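Local coordinates for phenol hydroxylase component phN (Pseudomonas stutzeri, PDB 3U52), which probably hydroxylates phenol at a carboxylate-bridged pair of iron ions, as the large catalytic subunit of a multicomponent bacterial monooxygenase does, at residues T45-S48 against Q49-D52; L467-V470 against V471-Y475; G435-D438 against I439-E443; P366-F369 against D370-R374; H147-S150 against H151-K154. One frame throughout, in Å; residues are numbered along the deposited sequence.

Contact 1. Residues T45-S48 against Q49-D52; sequences TDWS and QWED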
loop_
_atom_site.group_PDB
_atom_site.type_symbol
_atom_site.label_atom_id
_atom_site.label_comp_id
_atom_site.label_asym_id
_atom_site.label_seq_id
_atom_site.Cartn_x
_atom_site.Cartn_y
_atom_site.Cartn_z
ATOM N N THR A 45 -42.738 -3.788 -19.367
ATOM C CA THR A 45 -43.894 -4.582 -18.943
ATOM C C THR A 45 -43.931 -4.845 -17.413
ATOM O O THR A 45 -45.009 -4.865 -16.814
ATOM C CB THR A 45 -43.880 -5.881 -19.746
ATOM O OG1 THR A 45 -44.531 -5.644 -21.012
ATOM C CG2 THR A 45 -44.517 -7.033 -18.985
ATOM N N ASP A 46 -42.763 -4.969 -16.782
ATOM C CA ASP A 46 -42.684 -5.406 -15.380
ATOM C C ASP A 46 -41.264 -5.262 -14.809
ATOM O O ASP A 46 -40.387 -6.117 -15.046
ATOM C CB ASP A 46 -43.147 -6.851 -15.260
ATOM C CG ASP A 46 -43.215 -7.347 -13.810
ATOM O OD1 ASP A 46 -43.526 -8.567 -13.626
ATOM O OD2 ASP A 46 -42.992 -6.542 -12.865
ATOM N N TRP A 47 -41.073 -4.186 -14.044
ATOM C CA TRP A 47 -39.758 -3.840 -13.491
ATOM C C TRP A 47 -39.271 -4.870 -12.500
ATOM O O TRP A 47 -38.054 -5.031 -12.311
ATOM C CB TRP A 47 -39.747 -2.446 -12.878
ATOM C CG TRP A 47 -39.438 -1.324 -13.853
ATOM C CD1 TRP A 47 -40.313 -0.390 -14.320
ATOM C CD2 TRP A 47 -38.172 -1.021 -14.464
ATOM N NE1 TRP A 47 -39.672 0.487 -15.177
ATOM C CE2 TRP A 47 -38.355 0.120 -15.270
ATOM C CE3 TRP A 47 -36.906 -1.609 -14.413
ATOM C CZ2 TRP A 47 -37.323 0.684 -16.009
ATOM C CZ3 TRP A 47 -35.882 -1.042 -15.146
ATOM C CH2 TRP A 47 -36.093 0.081 -15.936
ATOM N N SER A 48 -40.211 -5.611 -11.913
ATOM C CA SER A 48 -39.869 -6.632 -10.912
ATOM C C SER A 48 -39.133 -7.834 -11.534
ATOM O O SER A 48 -38.452 -8.621 -10.842
ATOM C CB SER A 48 -41.126 -7.095 -10.172
ATOM O OG SER A 48 -41.781 -8.085 -10.950
ATOM N N GLN A 49 -39.225 -7.964 -12.844
ATOM C CA GLN A 49 -38.419 -8.978 -13.493
ATOM C C GLN A 49 -36.941 -8.612 -13.659
ATOM O O GLN A 49 -36.138 -9.444 -14.106
ATOM C CB GLN A 49 -39.063 -9.388 -14.792
ATOM C CG GLN A 49 -40.382 -10.048 -14.506
ATOM C CD GLN A 49 -41.167 -10.292 -15.741
ATOM O OE1 GLN A 49 -41.770 -11.361 -15.887
ATOM N NE2 GLN A 49 -41.191 -9.312 -16.646
ATOM N N TRP A 50 -36.582 -7.383 -13.283
ATOM C CA TRP A 50 -35.165 -7.006 -13.161
ATOM C C TRP A 50 -34.428 -7.957 -12.204
ATOM O O TRP A 50 -34.876 -8.145 -11.057
ATOM C CB TRP A 50 -35.057 -5.548 -12.650
ATOM C CG TRP A 50 -33.636 -5.094 -12.513
ATOM C CD1 TRP A 50 -32.877 -5.077 -11.382
ATOM C CD2 TRP A 50 -32.806 -4.629 -13.561
ATOM N NE1 TRP A 50 -31.606 -4.616 -11.662
ATOM C CE2 TRP A 50 -31.537 -4.333 -12.997
ATOM C CE3 TRP A 50 -33.010 -4.402 -14.934
ATOM C CZ2 TRP A 50 -30.467 -3.810 -13.766
ATOM C CZ3 TRP A 50 -31.935 -3.907 -15.701
ATOM C CH2 TRP A 50 -30.677 -3.629 -15.108
ATOM N N GLU A 51 -33.338 -8.583 -12.658
ATOM C CA GLU A 51 -32.474 -9.393 -11.784
ATOM C C GLU A 51 -31.261 -8.573 -11.406
ATOM O O GLU A 51 -30.596 -8.032 -12.297
ATOM C CB GLU A 51 -32.002 -10.691 -12.481
ATOM C CG GLU A 51 -33.116 -11.754 -12.735
ATOM C CD GLU A 51 -33.878 -12.176 -11.471
ATOM O OE1 GLU A 51 -33.224 -12.415 -10.405
ATOM O OE2 GLU A 51 -35.145 -12.279 -11.550
ATOM N N ASP A 52 -30.978 -8.457 -10.117
ATOM C CA ASP A 52 -29.848 -7.616 -9.654
ATOM C C ASP A 52 -28.553 -8.191 -10.199
ATOM O O ASP A 52 -28.318 -9.378 -10.080
ATOM C CB ASP A 52 -29.820 -7.502 -8.122
ATOM C CG ASP A 52 -31.193 -7.078 -7.531
ATOM O OD1 ASP A 52 -31.774 -7.862 -6.758
ATOM O OD2 ASP A 52 -31.709 -5.991 -7.833
HETATM O O HOH W 1 -36.187 -10.049 -9.446
#
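D46 and Q49 meet where the loop before helix 58-81 makes a short 3-10 turn. Following D46 outward, its CB lies beside the end of the Q49 side chain, and the two side chains cross at about a right angle. With CG anti to the backbone N (chi1 -175°), the carboxylate is carried across the Q49 chain: D46 OD1 packs on Q49 CG at 3.6 Å. D46 OD2 is gripped twice by S48. S48 OG meets it at 2.7 Å on the syn side, 34° out of the carboxylate plane; S48 N, at 3.1 Å, comes from above the same face and closes an Asx turn. Exchanging D46 for an alanine would probably leave S48 N and OG without their shared acceptor and free the turn to shift. Along the backbone, Q49 N bonds to D46 O at 3.1 Å and W50 N to W47 O at 2.9 Å. W47 and W50 both touch xenon and meet F246, so a carboxylate-organised polar side backs onto an apolar one.

Contact 2. Residues L467-V470 against V471-Y475; sequences LETV and VQKYY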
loop_
_atom_site.group_PDB
_atom_site.type_symbol
_atom_site.label_atom_id
_atom_site.label_comp_id
_atom_site.label_asym_id
_atom_site.label_seq_id
_atom_site.Cartn_x
_atom_site.Cartn_y
_atom_site.Cartn_z
ATOM N N LEU A 467 -2.586 28.995 -37.200
ATOM C CA LEU A 467 -2.687 27.770 -36.444
ATOM C C LEU A 467 -1.768 27.757 -35.206
ATOM O O LEU A 467 -2.096 27.178 -34.196
ATOM C CB LEU A 467 -2.798 26.519 -37.372
ATOM C CG LEU A 467 -3.943 26.673 -38.481
ATOM C CD1 LEU A 467 -3.996 25.556 -39.551
ATOM C CD2 LEU A 467 -5.366 26.925 -38.025
ATOM N N GLU A 468 -0.693 28.542 -35.246
ATOM C CA GLU A 468 0.155 28.732 -34.071
ATOM C C GLU A 468 -0.639 29.305 -32.889
ATOM O O GLU A 468 -0.517 28.847 -31.764
ATOM C CB GLU A 468 1.346 29.619 -34.427
ATOM C CG GLU A 468 2.589 29.442 -33.541
ATOM C CD GLU A 468 3.915 29.853 -34.245
ATOM O OE1 GLU A 468 5.005 29.394 -33.796
ATOM O OE2 GLU A 468 3.875 30.621 -35.246
ATOM N N THR A 469 -1.494 30.285 -33.153
ATOM C CA THR A 469 -2.305 30.897 -32.108
ATOM C C THR A 469 -3.391 29.941 -31.585
ATOM O O THR A 469 -3.681 29.934 -30.398
ATOM C CB THR A 469 -2.959 32.197 -32.624
ATOM O OG1 THR A 469 -1.921 33.081 -33.100
ATOM C CG2 THR A 469 -3.774 32.885 -31.542
ATOM N N VAL A 470 -4.015 29.176 -32.477
ATOM C CA VAL A 470 -4.990 28.166 -32.050
ATOM C C VAL A 470 -4.281 27.149 -31.146
ATOM O O VAL A 470 -4.738 26.876 -30.047
ATOM C CB VAL A 470 -5.704 27.488 -33.236
ATOM C CG1 VAL A 470 -6.698 26.441 -32.753
ATOM C CG2 VAL A 470 -6.431 28.531 -34.120
ATOM N N VAL A 471 -3.146 26.632 -31.579
ATOM C CA VAL A 471 -2.447 25.590 -30.806
ATOM C C VAL A 471 -1.969 26.107 -29.433
ATOM O O VAL A 471 -2.232 25.472 -28.419
ATOM C CB VAL A 471 -1.334 24.973 -31.631
ATOM C CG1 VAL A 471 -0.451 24.075 -30.780
ATOM C CG2 VAL A 471 -1.948 24.217 -32.840
ATOM N N GLN A 472 -1.302 27.255 -29.391
ATOM C CA GLN A 472 -0.751 27.797 -28.145
ATOM C C GLN A 472 -1.815 28.444 -27.264
ATOM O O GLN A 472 -1.877 28.167 -26.046
ATOM C CB GLN A 472 0.394 28.816 -28.424
ATOM C CG GLN A 472 1.039 29.409 -27.114
ATOM C CD GLN A 472 1.900 28.382 -26.406
ATOM O OE1 GLN A 472 2.923 27.928 -26.941
ATOM N NE2 GLN A 472 1.454 27.958 -25.206
ATOM N N LYS A 473 -2.664 29.299 -27.844
ATOM C CA LYS A 473 -3.570 30.110 -27.005
ATOM C C LYS A 473 -4.926 29.479 -26.722
ATOM O O LYS A 473 -5.476 29.689 -25.640
ATOM C CB LYS A 473 -3.744 31.546 -27.560
ATOM C CG LYS A 473 -2.453 32.437 -27.457
ATOM C CD LYS A 473 -2.117 32.831 -25.976
ATOM C CE LYS A 473 -0.662 33.273 -25.763
ATOM N NZ LYS A 473 -0.211 34.302 -26.770
ATOM N N TYR A 474 -5.472 28.725 -27.684
ATOM C CA TYR A 474 -6.748 28.049 -27.491
ATOM C C TYR A 474 -6.563 26.682 -26.856
ATOM O O TYR A 474 -7.227 26.368 -25.858
ATOM C CB TYR A 474 -7.525 27.922 -28.818
ATOM C CG TYR A 474 -8.995 27.551 -28.649
ATOM C CD1 TYR A 474 -9.516 26.395 -29.245
ATOM C CD2 TYR A 474 -9.847 28.315 -27.852
ATOM C CE1 TYR A 474 -10.853 26.045 -29.073
ATOM C CE2 TYR A 474 -11.200 27.992 -27.694
ATOM C CZ TYR A 474 -11.676 26.843 -28.294
ATOM O OH TYR A 474 -12.995 26.521 -28.145
ATOM N N TYR A 475 -5.646 25.887 -27.428
ATOM C CA TYR A 475 -5.426 24.523 -26.971
ATOM C C TYR A 475 -4.597 24.413 -25.717
ATOM O O TYR A 475 -4.657 23.363 -25.042
ATOM C CB TYR A 475 -4.765 23.653 -28.081
ATOM C CG TYR A 475 -5.644 23.391 -29.279
ATOM C CD1 TYR A 475 -6.970 23.778 -29.305
ATOM C CD2 TYR A 475 -5.140 22.711 -30.378
ATOM C CE1 TYR A 475 -7.770 23.506 -30.422
ATOM C CE2 TYR A 475 -5.915 22.427 -31.452
ATOM C CZ TYR A 475 -7.197 22.817 -31.492
ATOM O OH TYR A 475 -7.894 22.443 -32.623
#
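This is a face-on CH-pi contact near the C-terminal part of helix 467-474, where V470 lies against Y475 five residues on. The two side chains run side by side in the same direction. V470 CG1, anti to its own backbone nitrogen (chi1 180°), comes over one face of the Y475 ring, 4.1 Å from the centroid and offset toward the rim. A wider pi-type turn sets up this spacing: Y475 N reaches V470 O at 2.9 Å, whereas Y474 N bonds weakly to V470 O and to T469 O. One turn earlier the pattern is alpha-helical, with V471 N on L467 O at 2.9 Å. A serine in place of Y475 would probably uncover the V470 methyl and open a gap beside I457. Y475 and L467 each touch a different xenon atom. Both also pack on I457 of helix 453-458, while Y474 OH hydrogen-bonds to a polar side chain of another protein chain and V471 pairs by backbone with I477.

Contact 3. Residues G435-D438 against I439-E443; sequences GCCD and IFKHE. With ZN (zinc ion), chain I.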
loop_
_atom_site.group_PDB
_atom_site.type_symbol
_atom_site.label_atom_id
_atom_site.label_comp_id
_atom_site.label_asym_id
_atom_site.label_seq_id
_atom_site.Cartn_x
_atom_site.Cartn_y
_atom_site.Cartn_z
ATOM N N GLY A 435 -21.038 3.377 -42.455
ATOM C CA GLY A 435 -21.564 3.181 -41.104
ATOM C C GLY A 435 -21.979 4.505 -40.482
ATOM O O GLY A 435 -23.041 4.600 -39.881
ATOM N N CYS A 436 -21.144 5.529 -40.666
ATOM C CA CYS A 436 -21.416 6.880 -40.163
ATOM C C CYS A 436 -22.513 7.552 -40.990
ATOM O O CYS A 436 -23.374 8.214 -40.462
ATOM C CB CYS A 436 -20.140 7.690 -40.174
ATOM S SG CYS A 436 -19.010 7.334 -38.726
ATOM N N CYS A 437 -22.503 7.327 -42.292
ATOM C CA CYS A 437 -23.591 7.809 -43.143
ATOM C C CYS A 437 -24.952 7.329 -42.649
ATOM O O CYS A 437 -25.877 8.130 -42.527
ATOM C CB CYS A 437 -23.331 7.436 -44.627
ATOM S SG CYS A 437 -24.499 8.311 -45.745
ATOM N N ASP A 438 -25.105 6.033 -42.338
ATOM C CA ASP A 438 -26.387 5.497 -41.897
ATOM C C ASP A 438 -26.854 6.037 -40.558
ATOM O O ASP A 438 -28.049 6.201 -40.330
ATOM C CB ASP A 438 -26.344 3.984 -41.794
ATOM C CG ASP A 438 -26.398 3.305 -43.150
ATOM O OD1 ASP A 438 -26.480 4.019 -44.199
ATOM O OD2 ASP A 438 -26.321 2.055 -43.145
ATOM N N ILE A 439 -25.914 6.290 -39.657
ATOM C CA ILE A 439 -26.236 6.893 -38.370
ATOM C C ILE A 439 -26.792 8.329 -38.639
ATOM O O ILE A 439 -27.819 8.753 -38.065
ATOM C CB ILE A 439 -24.947 6.969 -37.462
ATOM C CG1 ILE A 439 -24.519 5.579 -37.024
ATOM C CG2 ILE A 439 -25.183 7.901 -36.246
ATOM C CD1 ILE A 439 -23.158 5.506 -36.435
ATOM N N PHE A 440 -26.125 9.078 -39.507
ATOM C CA PHE A 440 -26.552 10.483 -39.752
ATOM C C PHE A 440 -27.957 10.486 -40.354
ATOM O O PHE A 440 -28.812 11.309 -39.987
ATOM C CB PHE A 440 -25.582 11.168 -40.691
ATOM C CG PHE A 440 -25.991 12.565 -41.074
ATOM C CD1 PHE A 440 -25.507 13.635 -40.361
ATOM C CD2 PHE A 440 -26.894 12.798 -42.127
ATOM C CE1 PHE A 440 -25.874 14.952 -40.690
ATOM C CE2 PHE A 440 -27.268 14.104 -42.476
ATOM C CZ PHE A 440 -26.770 15.183 -41.733
ATOM N N LYS A 441 -28.212 9.566 -41.271
ATOM C CA LYS A 441 -29.492 9.537 -41.996
ATOM C C LYS A 441 -30.666 9.239 -41.091
ATOM O O LYS A 441 -31.765 9.738 -41.337
ATOM C CB LYS A 441 -29.460 8.553 -43.172
ATOM C CG LYS A 441 -28.518 9.026 -44.276
ATOM C CD LYS A 441 -28.557 8.192 -45.537
ATOM C CE LYS A 441 -28.547 6.715 -45.228
ATOM N NZ LYS A 441 -28.245 5.978 -46.513
ATOM N N HIS A 442 -30.445 8.435 -40.047
ATOM C CA HIS A 442 -31.491 8.165 -39.076
ATOM C C HIS A 442 -31.803 9.337 -38.102
ATOM O O HIS A 442 -32.945 9.457 -37.649
ATOM C CB HIS A 442 -31.245 6.829 -38.344
ATOM C CG HIS A 442 -32.440 6.339 -37.574
ATOM N ND1 HIS A 442 -32.513 6.386 -36.197
ATOM C CD2 HIS A 442 -33.616 5.810 -37.992
ATOM C CE1 HIS A 442 -33.682 5.916 -35.798
ATOM N NE2 HIS A 442 -34.370 5.559 -36.865
ATOM N N GLU A 443 -30.813 10.208 -37.811
ATOM C CA GLU A 443 -30.950 11.297 -36.832
ATOM C C GLU A 443 -30.265 12.570 -37.324
ATOM O O GLU A 443 -29.377 13.131 -36.622
ATOM C CB GLU A 443 -30.376 10.898 -35.453
ATOM C CG GLU A 443 -31.020 9.731 -34.822
ATOM C CD GLU A 443 -30.332 9.336 -33.491
ATOM O OE1 GLU A 443 -30.972 9.640 -32.434
ATOM O OE2 GLU A 443 -29.165 8.769 -33.498
HETATM ZN ZN ZN I . -17.224 8.611 -39.220
#
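D438 and K441, three residues apart on helix 434-442, lie side by side and point the same way, so their charged ends meet in a long salt bridge, D438 OD1 to K441 NZ at 3.5 Å. A bend at chi3 of K441 (-45°) brings its CE close to the same oxygen. Farther back, the aliphatic part of the lysine runs over the preceding turn: K441 CG is 3.3 Å from C437 O, and K441 CD approaches C437 SG at 4.1 Å. D438 has stronger partners elsewhere, since its OD2 bonds to Y320 OH and forms a salt bridge with K319. C436 faces another way, its SG binding the zinc ion at 2.2 Å, and C399, C402 and C432 complete the four-cysteine site. On the backbone, F440 N bonds to C436 O at 3.0 Å, which ties the metal ligand's own peptide into the helical ladder. I439 lays CG1 over G435 O at 3.4 Å. The helix is part of the YHS domain; its I439 and C436 pack on W267 of helix 254-283, and I439 and F440 on Y447 of helix 444-447. The F440 ring meets Y429 and F431, which places the helix between the two-stranded hairpin and helix 254-283.

Contact 4. Residues P366-F369 against D370-R374; sequences PDTF and DKYYR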
loop_
_atom_site.group_PDB
_atom_site.type_symbol
_atom_site.label_atom_id
_atom_site.label_comp_id
_atom_site.label_asym_id
_atom_site.label_seq_id
_atom_site.Cartn_x
_atom_site.Cartn_y
_atom_site.Cartn_z
ATOM N N PRO A 366 0.872 -9.588 -42.175
ATOM C CA PRO A 366 1.583 -10.139 -43.351
ATOM C C PRO A 366 1.031 -9.760 -44.745
ATOM O O PRO A 366 1.786 -9.737 -45.741
ATOM C CB PRO A 366 1.479 -11.661 -43.121
ATOM C CG PRO A 366 0.238 -11.836 -42.238
ATOM C CD PRO A 366 0.277 -10.651 -41.333
ATOM N N ASP A 367 -0.253 -9.435 -44.799
ATOM C CA ASP A 367 -0.959 -9.132 -46.034
ATOM C C ASP A 367 -1.010 -7.628 -46.377
ATOM O O ASP A 367 -1.459 -7.287 -47.482
ATOM C CB ASP A 367 -2.417 -9.616 -45.938
ATOM C CG ASP A 367 -2.533 -11.089 -45.577
ATOM O OD1 ASP A 367 -2.113 -11.924 -46.405
ATOM O OD2 ASP A 367 -3.055 -11.422 -44.469
ATOM N N THR A 368 -0.642 -6.745 -45.421
ATOM C CA THR A 368 -0.797 -5.274 -45.601
ATOM C C THR A 368 0.415 -4.381 -45.268
ATOM O O THR A 368 0.609 -3.356 -45.928
ATOM C CB THR A 368 -1.971 -4.733 -44.769
ATOM O OG1 THR A 368 -1.759 -5.049 -43.377
ATOM C CG2 THR A 368 -3.312 -5.356 -45.236
ATOM N N PHE A 369 1.229 -4.738 -44.273
ATOM C CA PHE A 369 2.213 -3.786 -43.814
ATOM C C PHE A 369 3.291 -3.489 -44.850
ATOM O O PHE A 369 3.578 -2.317 -45.122
ATOM C CB PHE A 369 2.853 -4.174 -42.494
ATOM C CG PHE A 369 3.734 -3.078 -41.923
ATOM C CD1 PHE A 369 3.175 -1.978 -41.261
ATOM C CD2 PHE A 369 5.125 -3.150 -42.054
ATOM C CE1 PHE A 369 4.003 -0.968 -40.753
ATOM C CE2 PHE A 369 5.967 -2.146 -41.533
ATOM C CZ PHE A 369 5.384 -1.058 -40.877
ATOM N N ASP A 370 3.887 -4.530 -45.428
ATOM C CA ASP A 370 4.966 -4.322 -46.397
ATOM C C ASP A 370 4.477 -3.693 -47.674
ATOM O O ASP A 370 5.184 -2.884 -48.278
ATOM C CB ASP A 370 5.719 -5.624 -46.672
ATOM C CG ASP A 370 6.574 -6.051 -45.487
ATOM O OD1 ASP A 370 6.833 -5.223 -44.591
ATOM O OD2 ASP A 370 7.008 -7.216 -45.443
ATOM N N LYS A 371 3.251 -4.041 -48.063
ATOM C CA LYS A 371 2.663 -3.503 -49.288
ATOM C C LYS A 371 2.290 -2.021 -49.168
ATOM O O LYS A 371 2.616 -1.199 -50.045
ATOM C CB LYS A 371 1.408 -4.293 -49.657
ATOM C CG LYS A 371 0.915 -4.015 -51.087
ATOM C CD LYS A 371 -0.073 -5.079 -51.565
ATOM C CE LYS A 371 0.463 -6.531 -51.380
ATOM N NZ LYS A 371 -0.496 -7.580 -51.898
ATOM N N TYR A 372 1.580 -1.670 -48.094
ATOM C CA TYR A 372 0.962 -0.338 -47.986
ATOM C C TYR A 372 1.635 0.579 -47.004
ATOM O O TYR A 372 1.553 1.786 -47.184
ATOM C CB TYR A 372 -0.538 -0.421 -47.632
ATOM C CG TYR A 372 -1.363 -1.217 -48.599
ATOM C CD1 TYR A 372 -1.874 -2.469 -48.249
ATOM C CD2 TYR A 372 -1.608 -0.742 -49.863
ATOM C CE1 TYR A 372 -2.646 -3.216 -49.146
ATOM C CE2 TYR A 372 -2.354 -1.467 -50.779
ATOM C CZ TYR A 372 -2.865 -2.711 -50.418
ATOM O OH TYR A 372 -3.607 -3.391 -51.369
ATOM N N TYR A 373 2.283 0.051 -45.960
ATOM C CA TYR A 373 2.729 0.927 -44.871
ATOM C C TYR A 373 4.225 1.123 -44.704
ATOM O O TYR A 373 4.679 2.255 -44.520
ATOM C CB TYR A 373 1.950 0.626 -43.550
ATOM C CG TYR A 373 0.443 0.658 -43.797
ATOM C CD1 TYR A 373 -0.328 -0.494 -43.767
ATOM C CD2 TYR A 373 -0.201 1.869 -44.115
ATOM C CE1 TYR A 373 -1.695 -0.469 -44.064
ATOM C CE2 TYR A 373 -1.573 1.906 -44.386
ATOM C CZ TYR A 373 -2.312 0.750 -44.364
ATOM O OH TYR A 373 -3.664 0.861 -44.653
ATOM N N ARG A 374 4.999 0.049 -44.799
ATOM C CA ARG A 374 6.463 0.120 -44.752
ATOM C C ARG A 374 7.046 1.205 -45.704
ATOM O O ARG A 374 7.882 1.977 -45.278
ATOM C CB ARG A 374 7.074 -1.272 -45.010
ATOM C CG ARG A 374 8.615 -1.351 -44.855
ATOM C CD ARG A 374 9.081 -2.778 -45.107
ATOM N NE ARG A 374 8.919 -3.628 -43.934
ATOM C CZ ARG A 374 9.771 -3.637 -42.903
ATOM N NH1 ARG A 374 10.813 -2.822 -42.903
ATOM N NH2 ARG A 374 9.578 -4.458 -41.860
HETATM O O HOH W 2 2.032 -6.637 -47.130
#
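F369 packs its ring against the next turn of the helix it begins. F369 CD1 touches Y373 CB at 3.7 Å, and the backbone N of R374 sits over the centre of one ring face. F369 CE2 in turn lies over a face of the R374 guanidinium, whose plane is 89° from that of the ring. Chi1 of -172° carries the phenyl back beside its own carbonyl carbon, which is what puts it against Y373 and R374. M358 and M361 of helix 355-364 add to this apolar packing. The contact marks the start of helix 369-385, with T368 at the N-cap position; its OG1 bonds instead to H329 O. Among backbone bonds, Y372 N reaches T368 O at 2.9 Å. F369 O accepts two, from Y373 N and R374 N, both at 2.8 Å and from opposite faces; the R374 bond makes the pi-type turn. R374 NE meets D370 OD1 at 2.7 Å in a salt bridge, in the guanidinium plane but from above the carboxylate plane. S362 OG bonds to D370 OD1 and R374 NH2.

Contact 5. Residues H147-S150 against H151-K154; sequences HAMS and HYNK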
loop_
_atom_site.group_PDB
_atom_site.type_symbol
_atom_site.label_atom_id
_atom_site.label_comp_id
_atom_site.label_asym_id
_atom_site.label_seq_id
_atom_site.Cartn_x
_atom_site.Cartn_y
_atom_site.Cartn_z
ATOM N N HIS A 147 -4.857 10.933 -9.911
ATOM C CA HIS A 147 -3.807 10.720 -8.906
ATOM C C HIS A 147 -2.706 9.859 -9.487
ATOM O O HIS A 147 -1.534 10.132 -9.234
ATOM C CB HIS A 147 -4.419 10.149 -7.609
ATOM C CG HIS A 147 -5.296 11.145 -6.901
ATOM N ND1 HIS A 147 -6.403 10.791 -6.167
ATOM C CD2 HIS A 147 -5.190 12.483 -6.782
ATOM C CE1 HIS A 147 -6.965 11.868 -5.660
ATOM N NE2 HIS A 147 -6.252 12.911 -6.026
ATOM N N ALA A 148 -3.076 8.874 -10.315
ATOM C CA ALA A 148 -2.104 7.955 -10.944
ATOM C C ALA A 148 -1.126 8.686 -11.852
ATOM O O ALA A 148 0.066 8.401 -11.836
ATOM C CB ALA A 148 -2.799 6.824 -11.746
ATOM N N MET A 149 -1.668 9.590 -12.668
ATOM C CA MET A 149 -0.931 10.342 -13.679
ATOM C C MET A 149 -0.171 11.535 -13.091
ATOM O O MET A 149 0.679 12.129 -13.756
ATOM C CB MET A 149 -1.884 10.859 -14.749
ATOM C CG MET A 149 -2.495 9.776 -15.678
ATOM S SD MET A 149 -1.131 8.814 -16.378
ATOM C CE MET A 149 -1.033 7.310 -15.411
ATOM N N SER A 150 -0.453 11.852 -11.835
ATOM C CA SER A 150 0.047 13.052 -11.222
ATOM C C SER A 150 1.561 13.146 -11.304
ATOM O O SER A 150 2.109 14.184 -11.650
ATOM C CB SER A 150 -0.369 13.085 -9.766
ATOM O OG SER A 150 -0.167 14.393 -9.282
ATOM N N HIS A 151 2.223 12.036 -11.024
ATOM C CA HIS A 151 3.667 12.020 -10.921
ATOM C C HIS A 151 4.244 12.059 -12.344
ATOM O O HIS A 151 5.308 12.647 -12.553
ATOM C CB HIS A 151 4.127 10.758 -10.166
ATOM C CG HIS A 151 5.612 10.705 -9.926
ATOM N ND1 HIS A 151 6.243 11.508 -8.997
ATOM C CD2 HIS A 151 6.587 9.981 -10.525
ATOM C CE1 HIS A 151 7.535 11.231 -8.988
ATOM N NE2 HIS A 151 7.766 10.303 -9.904
ATOM N N TYR A 152 3.523 11.504 -13.315
ATOM C CA TYR A 152 3.986 11.572 -14.729
ATOM C C TYR A 152 3.947 13.009 -15.238
ATOM O O TYR A 152 4.864 13.455 -15.938
ATOM C CB TYR A 152 3.222 10.625 -15.651
ATOM C CG TYR A 152 3.591 9.159 -15.476
ATOM C CD1 TYR A 152 2.767 8.286 -14.781
ATOM C CD2 TYR A 152 4.771 8.649 -16.053
ATOM C CE1 TYR A 152 3.116 6.918 -14.643
ATOM C CE2 TYR A 152 5.147 7.335 -15.893
ATOM C CZ TYR A 152 4.313 6.461 -15.205
ATOM O OH TYR A 152 4.711 5.144 -15.071
ATOM N N ASN A 153 2.890 13.730 -14.852
ATOM C CA ASN A 153 2.709 15.150 -15.157
ATOM C C ASN A 153 3.838 16.035 -14.618
ATOM O O ASN A 153 4.184 17.061 -15.227
ATOM C CB ASN A 153 1.355 15.659 -14.623
ATOM C CG ASN A 153 1.179 17.164 -14.841
ATOM O OD1 ASN A 153 1.047 17.957 -13.870
ATOM N ND2 ASN A 153 1.217 17.576 -16.093
ATOM N N LYS A 154 4.427 15.659 -13.487
ATOM C CA LYS A 154 5.598 16.413 -12.997
ATOM C C LYS A 154 6.871 16.259 -13.822
ATOM O O LYS A 154 7.782 17.121 -13.714
ATOM C CB LYS A 154 5.900 16.039 -11.553
ATOM C CG LYS A 154 4.673 16.267 -10.663
ATOM C CD LYS A 154 4.971 16.006 -9.206
ATOM C CE LYS A 154 3.683 16.022 -8.426
ATOM N NZ LYS A 154 3.971 15.993 -6.951
#
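M149 belongs to a xenon-binding pocket, together with A148, F100 and T222, and its side chain makes a Met-aromatic contact with Y152 three residues on in helix 125-155. The thioether comes to the ring obliquely: M149 SD is 5.3 Å from the centroid and 54° off the normal. The nearest side-chain touch is M149 CE on Y152 CD1 at 4.0 Å. Bends at chi2 and chi3 (-53° and 100°) curl the methionine back over its own helix, and so its methyl reaches the tyrosine even though the side chain sets out away from it. Y152 also sets its edge near A148 O, and its OH bonds to D219. N153 N bonds to M149 O at 2.9 Å, but the i-to-i+4 bonding is interrupted at H151 and Y152, where the helix kinks. K154 N makes a weak bond to S150 O at 3.3 Å, and K154 CG lies over that same oxygen. S150 OG bonds to an acidic side chain of another protein chain, and H151 NE2 to H85. With A148 packing on helix 58-81 and M149 on helix 94-103, this is a xenon site between helices, consistent with the helical fold of the bacterial multicomponent hydroxylase family.

In the fold
Along the chain the order is contact 1, contact 5, contact 4, contact 3 and contact 2, and none touches another. Contacts 1 and 5 both belong to the hydroxylase part of the chain yet lie about 43 Å apart between centres, contact 1 in a surface loop and contact 5 on helix 125-155, which also carries iron ligands E138 and H141. Contacts 2 and 5 come nearest, about 12 Å between closest atoms. Contact 3, on helix 434-442 beside the zinc, is about 31 Å from contact 4 on helix 369-385 between centres. Contacts 1 and 4 are on opposite sides of the chain's centre. Xenon atoms touch contacts 1, 2 and 5, which suggests that apolar pockets able to take up xenon are distributed through the subunit.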